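Side-chain contacts in orotidine 5'-phosphate decarboxylase (Lactobacillus acidophilus, PDB 3TFX), which probably catalyses the decarboxylation of orotidine 5'-monophosphate to UMP, the final step of de novo pyrimidine biosynthesis: residues Glu39-Asn43 against Ala44-Val48; Cys138-Met142 against Ala143-Leu147. All coordinates share one frame; numbering follows the deposited sequence.

Interaction 1: Glu39-Asn43 against Ala44-Val48; sequences ELFYN and AGIDV
At the junction between helix 38-44 and helix 46-54, on the dimer face of a TIM barrel, L40 and F41 close the last turn of the first helix against A44, G45 and I46. The carbonyl O of L40 receives the amide N of A44 at 2.8 Å. One residue on, G45 N donates to F41 O at the same length, but the bond is bent (N-H...O 134°). There the helix ends: G45 has positive phi, which glycine accepts readily, and it is also the N-cap residue of helix 46-54. CB of F41 leaves facing away, but with CG anti to the backbone N (chi1 -172°) the ring swings back alongside G45 and I46, where CE1 lies 3.6 Å from G45 C and CZ meets CG2 of I46 at 3.7 Å. The same ring packs on L61 and L63 of strand 58-65, so a large apolar group suits this place. L40 CD1 approaches the small CB of A44 at 4.0 Å. N43 turns its amide back along the helix, ND2 donating to E39 O at 2.8 Å close to the amide plane, while OD1 accepts from K81 of the second subunit. With both ends of that amide bonded, its rotation is probably fixed, coupling the helix end to the dimer interface.

Interaction 2: Cys138-Met142 against Ala143-Leu147; sequences CRLPM and AEQVL
M142, Q145 and E144 carry most of this contact, in which the loop 138-141 folds against the first turns of helix 142-155. In M142, present as selenomethionine, a chi1 near trans (-173°) followed by bends at chi2 and chi3 curls the chain back, and SE lies 4.0 Å from CG2 of V146, one turn further on; the flexible chain also packs on L132 of helix 129-134. The carbonyl O of M142 accepts V146 N at 2.9 Å. Q145 reaches back to the loop. Its bent side chain brings OE1 to 3.3 Å from SG of C138, while CD1 of L140 lies 4.0 Å from the same oxygen. NE2 is hydrogen-bonded to E123 OE2, so the buried amide has a polar partner on its nitrogen side. P141 occupies the N-cap position: its ring restricts phi where the helix starts, and its carbonyl O serves the first turn, accepting Q145 N at 3.0 Å as well as a weak, bent bond from E144 N. This helix follows the fifth strand of the barrel, 117-121, and precedes the sixth, 160-162. C138 is small enough for its SG to lie against the Q145 carboxamide, and SG also accepts the amide N of L140 at 3.4 Å. With an alanine here the sulfur is gone, which would probably leave the L140 amide without its mate and the Q145 carboxamide less closely packed. At the outer end, the extended chain of E144 crosses L140 at about a right angle, setting OE1 3.6 Å from CD2, and its OE2 lies 3.8 Å from CG of P141.

Following the chain from the N terminus, interaction 1 comes after strand 33-36 and joins two consecutive helices before strand 58-65; interaction 2 comes after strand 117-121, joining a loop to the helix that leads to strand 160-162. They sit in separate strand-to-strand connections of one parallel eight-stranded barrel. Each closes only a short local turn, and the two lie in series, neither nested nor crossing. Interactions 1 and 2 do not touch: the centres of the two contacts are 34 Å apart, and their nearest atoms are about 22 Å apart. What they share is the second subunit, which Y42 and N43 meet in the first region and R139 and L140 in the second.

Interaction 1: Glu39-Asn43 against Ala44-Val48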
loop_
_atom_site.group_PDB
_atom_site.type_symbol
_atom_site.label_atom_id
_atom_site.label_comp_id
_atom_site.label_asym_id
_atom_site.label_seq_id
_atom_site.Cartn_x
_atom_site.Cartn_y
_atom_site.Cartn_z
ATOM N N GLU A 39 3.054 0.204 9.910
ATOM C CA GLU A 39 3.184 -0.208 11.301
ATOM C C GLU A 39 2.370 0.687 12.242
ATOM O O GLU A 39 1.554 0.183 13.028
ATOM C CB GLU A 39 4.665 -0.292 11.722
ATOM C CG GLU A 39 4.861 -0.496 13.252
ATOM C CD GLU A 39 6.241 -1.022 13.639
ATOM O OE1 GLU A 39 7.199 -0.892 12.842
ATOM O OE2 GLU A 39 6.362 -1.577 14.751
ATOM N N LEU A 40 2.565 2.002 12.150
ATOM C CA LEU A 40 1.801 2.924 12.978
ATOM C C LEU A 40 0.384 3.196 12.464
ATOM O O LEU A 40 -0.592 3.052 13.214
ATOM C CB LEU A 40 2.543 4.254 13.198
ATOM C CG LEU A 40 1.738 5.248 14.052
ATOM C CD1 LEU A 40 1.505 4.724 15.488
ATOM C CD2 LEU A 40 2.373 6.597 14.119
ATOM N N PHE A 41 0.269 3.614 11.205
ATOM C CA PHE A 41 -1.020 4.016 10.641
ATOM C C PHE A 41 -2.118 2.945 10.728
ATOM O O PHE A 41 -3.263 3.264 11.062
ATOM C CB PHE A 41 -0.846 4.539 9.205
ATOM C CG PHE A 41 -2.101 5.155 8.613
ATOM C CD1 PHE A 41 -2.644 6.306 9.152
ATOM C CD2 PHE A 41 -2.716 4.580 7.506
ATOM C CE1 PHE A 41 -3.788 6.869 8.612
ATOM C CE2 PHE A 41 -3.865 5.137 6.961
ATOM C CZ PHE A 41 -4.397 6.283 7.507
ATOM N N TYR A 42 -1.775 1.684 10.466
ATOM C CA TYR A 42 -2.769 0.596 10.527
ATOM C C TYR A 42 -3.168 0.200 11.964
ATOM O O TYR A 42 -4.182 -0.495 12.156
ATOM C CB TYR A 42 -2.309 -0.639 9.727
ATOM C CG TYR A 42 -2.272 -0.465 8.206
ATOM C CD1 TYR A 42 -2.554 0.769 7.606
ATOM C CD2 TYR A 42 -1.925 -1.544 7.370
ATOM C CE1 TYR A 42 -2.523 0.920 6.201
ATOM C CE2 TYR A 42 -1.888 -1.407 5.971
ATOM C CZ TYR A 42 -2.173 -0.166 5.398
ATOM O OH TYR A 42 -2.148 -0.025 4.031
ATOM N N ASN A 43 -2.367 0.617 12.955
ATOM C CA ASN A 43 -2.760 0.537 14.369
ATOM C C ASN A 43 -3.503 1.782 14.873
ATOM O O ASN A 43 -4.513 1.664 15.561
ATOM C CB ASN A 43 -1.546 0.285 15.273
ATOM C CG ASN A 43 -1.111 -1.162 15.278
ATOM O OD1 ASN A 43 -1.837 -2.052 15.744
ATOM N ND2 ASN A 43 0.081 -1.413 14.749
ATOM N N ALA A 44 -3.005 2.970 14.543
ATOM C CA ALA A 44 -3.550 4.204 15.128
ATOM C C ALA A 44 -4.662 4.884 14.301
ATOM O O ALA A 44 -5.618 5.427 14.866
ATOM C CB ALA A 44 -2.425 5.190 15.437
ATOM N N GLY A 45 -4.505 4.886 12.975
ATOM C CA GLY A 45 -5.518 5.419 12.060
ATOM C C GLY A 45 -5.445 6.912 11.806
ATOM O O GLY A 45 -4.461 7.577 12.169
ATOM N N ILE A 46 -6.516 7.445 11.216
ATOM C CA ILE A 46 -6.512 8.808 10.680
ATOM C C ILE A 46 -6.573 9.922 11.722
ATOM O O ILE A 46 -5.964 10.985 11.521
ATOM C CB ILE A 46 -7.570 9.014 9.531
ATOM C CG1 ILE A 46 -8.974 9.339 10.062
ATOM C CG2 ILE A 46 -7.609 7.798 8.592
ATOM C CD1 ILE A 46 -9.646 8.225 10.790
ATOM N N ASP A 47 -7.285 9.687 12.832
ATOM C CA ASP A 47 -7.411 10.705 13.888
ATOM C C ASP A 47 -6.056 11.112 14.444
ATOM O O ASP A 47 -5.795 12.296 14.676
ATOM C CB ASP A 47 -8.323 10.226 15.023
ATOM C CG ASP A 47 -9.727 9.910 14.550
ATOM O OD1 ASP A 47 -10.278 10.656 13.704
ATOM O OD2 ASP A 47 -10.285 8.911 15.032
ATOM N N VAL A 48 -5.189 10.128 14.630
ATOM C CA VAL A 48 -3.853 10.375 15.153
ATOM C C VAL A 48 -3.031 11.240 14.205
ATOM O O VAL A 48 -2.349 12.160 14.649
ATOM C CB VAL A 48 -3.134 9.064 15.527
ATOM C CG1 VAL A 48 -1.664 9.320 15.911
ATOM C CG2 VAL A 48 -3.890 8.396 16.684
#

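Interaction 2: Cys138-Met142 against Ala143-Leu147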
loop_
_atom_site.group_PDB
_atom_site.type_symbol
_atom_site.label_atom_id
_atom_site.label_comp_id
_atom_site.label_asym_id
_atom_site.label_seq_id
_atom_site.Cartn_x
_atom_site.Cartn_y
_atom_site.Cartn_z
ATOM N N CYS A 138 11.289 -9.153 -14.202
ATOM C CA CYS A 138 11.787 -7.991 -14.928
ATOM C C CYS A 138 12.775 -8.404 -16.021
ATOM O O CYS A 138 13.598 -9.291 -15.824
ATOM C CB CYS A 138 12.438 -7.001 -13.964
ATOM S SG CYS A 138 12.726 -5.365 -14.674
ATOM N N ARG A 139 12.667 -7.766 -17.177
ATOM C CA ARG A 139 13.606 -8.002 -18.264
ATOM C C ARG A 139 14.790 -7.040 -18.252
ATOM O O ARG A 139 15.710 -7.203 -19.054
ATOM C CB ARG A 139 12.906 -7.920 -19.620
ATOM C CG ARG A 139 12.499 -6.538 -20.026
ATOM C CD ARG A 139 12.402 -6.422 -21.537
ATOM N NE ARG A 139 12.209 -5.024 -21.905
ATOM C CZ ARG A 139 13.189 -4.203 -22.279
ATOM N NH1 ARG A 139 14.447 -4.643 -22.372
ATOM N NH2 ARG A 139 12.909 -2.940 -22.573
ATOM N N LEU A 140 14.754 -6.037 -17.372
ATOM C CA LEU A 140 15.861 -5.070 -17.251
ATOM C C LEU A 140 16.701 -5.281 -15.978
ATOM O O LEU A 140 16.150 -5.630 -14.928
ATOM C CB LEU A 140 15.335 -3.626 -17.288
ATOM C CG LEU A 140 14.644 -3.094 -18.550
ATOM C CD1 LEU A 140 14.161 -1.650 -18.327
ATOM C CD2 LEU A 140 15.559 -3.168 -19.776
ATOM N N PRO A 141 18.037 -5.061 -16.063
ATOM C CA PRO A 141 18.851 -5.024 -14.840
ATOM C C PRO A 141 18.444 -3.857 -13.934
ATOM O O PRO A 141 17.816 -2.910 -14.404
ATOM C CB PRO A 141 20.289 -4.843 -15.361
ATOM C CG PRO A 141 20.146 -4.331 -16.733
ATOM C CD PRO A 141 18.875 -4.947 -17.269
HETATM N N MSE A 142 18.826 -3.938 -12.658
HETATM C CA MSE A 142 18.357 -3.037 -11.603
HETATM C C MSE A 142 18.425 -1.544 -11.942
HETATM O O MSE A 142 17.412 -0.846 -11.840
HETATM C CB MSE A 142 19.093 -3.329 -10.283
HETATM C CG MSE A 142 18.568 -2.571 -9.053
HETATM SE SE MSE A 142 16.682 -2.938 -8.602
HETATM C CE MSE A 142 16.857 -4.761 -7.918
ATOM N N ALA A 143 19.608 -1.074 -12.356
ATOM C CA ALA A 143 19.858 0.355 -12.572
ATOM C C ALA A 143 19.011 0.925 -13.696
ATOM O O ALA A 143 18.559 2.072 -13.614
ATOM C CB ALA A 143 21.339 0.622 -12.836
ATOM N N GLU A 144 18.807 0.117 -14.735
ATOM C CA GLU A 144 17.980 0.499 -15.878
ATOM C C GLU A 144 16.499 0.539 -15.508
ATOM O O GLU A 144 15.774 1.437 -15.945
ATOM C CB GLU A 144 18.203 -0.451 -17.061
ATOM C CG GLU A 144 19.515 -0.220 -17.828
ATOM C CD GLU A 144 19.658 -1.113 -19.065
ATOM O OE1 GLU A 144 18.659 -1.294 -19.808
ATOM O OE2 GLU A 144 20.774 -1.633 -19.297
ATOM N N GLN A 145 16.066 -0.430 -14.702
ATOM C CA GLN A 145 14.670 -0.527 -14.268
ATOM C C GLN A 145 14.310 0.636 -13.341
ATOM O O GLN A 145 13.248 1.247 -13.470
ATOM C CB GLN A 145 14.405 -1.882 -13.588
ATOM C CG GLN A 145 13.057 -1.998 -12.856
ATOM C CD GLN A 145 11.859 -2.173 -13.797
ATOM O OE1 GLN A 145 11.987 -2.139 -15.035
ATOM N NE2 GLN A 145 10.684 -2.370 -13.207
ATOM N N VAL A 146 15.225 0.946 -12.430
ATOM C CA VAL A 146 15.068 2.051 -11.499
ATOM C C VAL A 146 14.928 3.388 -12.227
ATOM O O VAL A 146 14.001 4.154 -11.941
ATOM C CB VAL A 146 16.198 2.087 -10.444
ATOM C CG1 VAL A 146 16.218 3.431 -9.697
ATOM C CG2 VAL A 146 16.012 0.943 -9.457
ATOM N N LEU A 147 15.832 3.660 -13.168
ATOM C CA LEU A 147 15.791 4.902 -13.940
ATOM C C LEU A 147 14.499 5.004 -14.778
ATOM O O LEU A 147 13.853 6.055 -14.823
ATOM C CB LEU A 147 17.045 5.028 -14.811
ATOM C CG LEU A 147 17.073 6.134 -15.883
ATOM C CD1 LEU A 147 17.002 7.485 -15.221
ATOM C CD2 LEU A 147 18.317 6.028 -16.811
#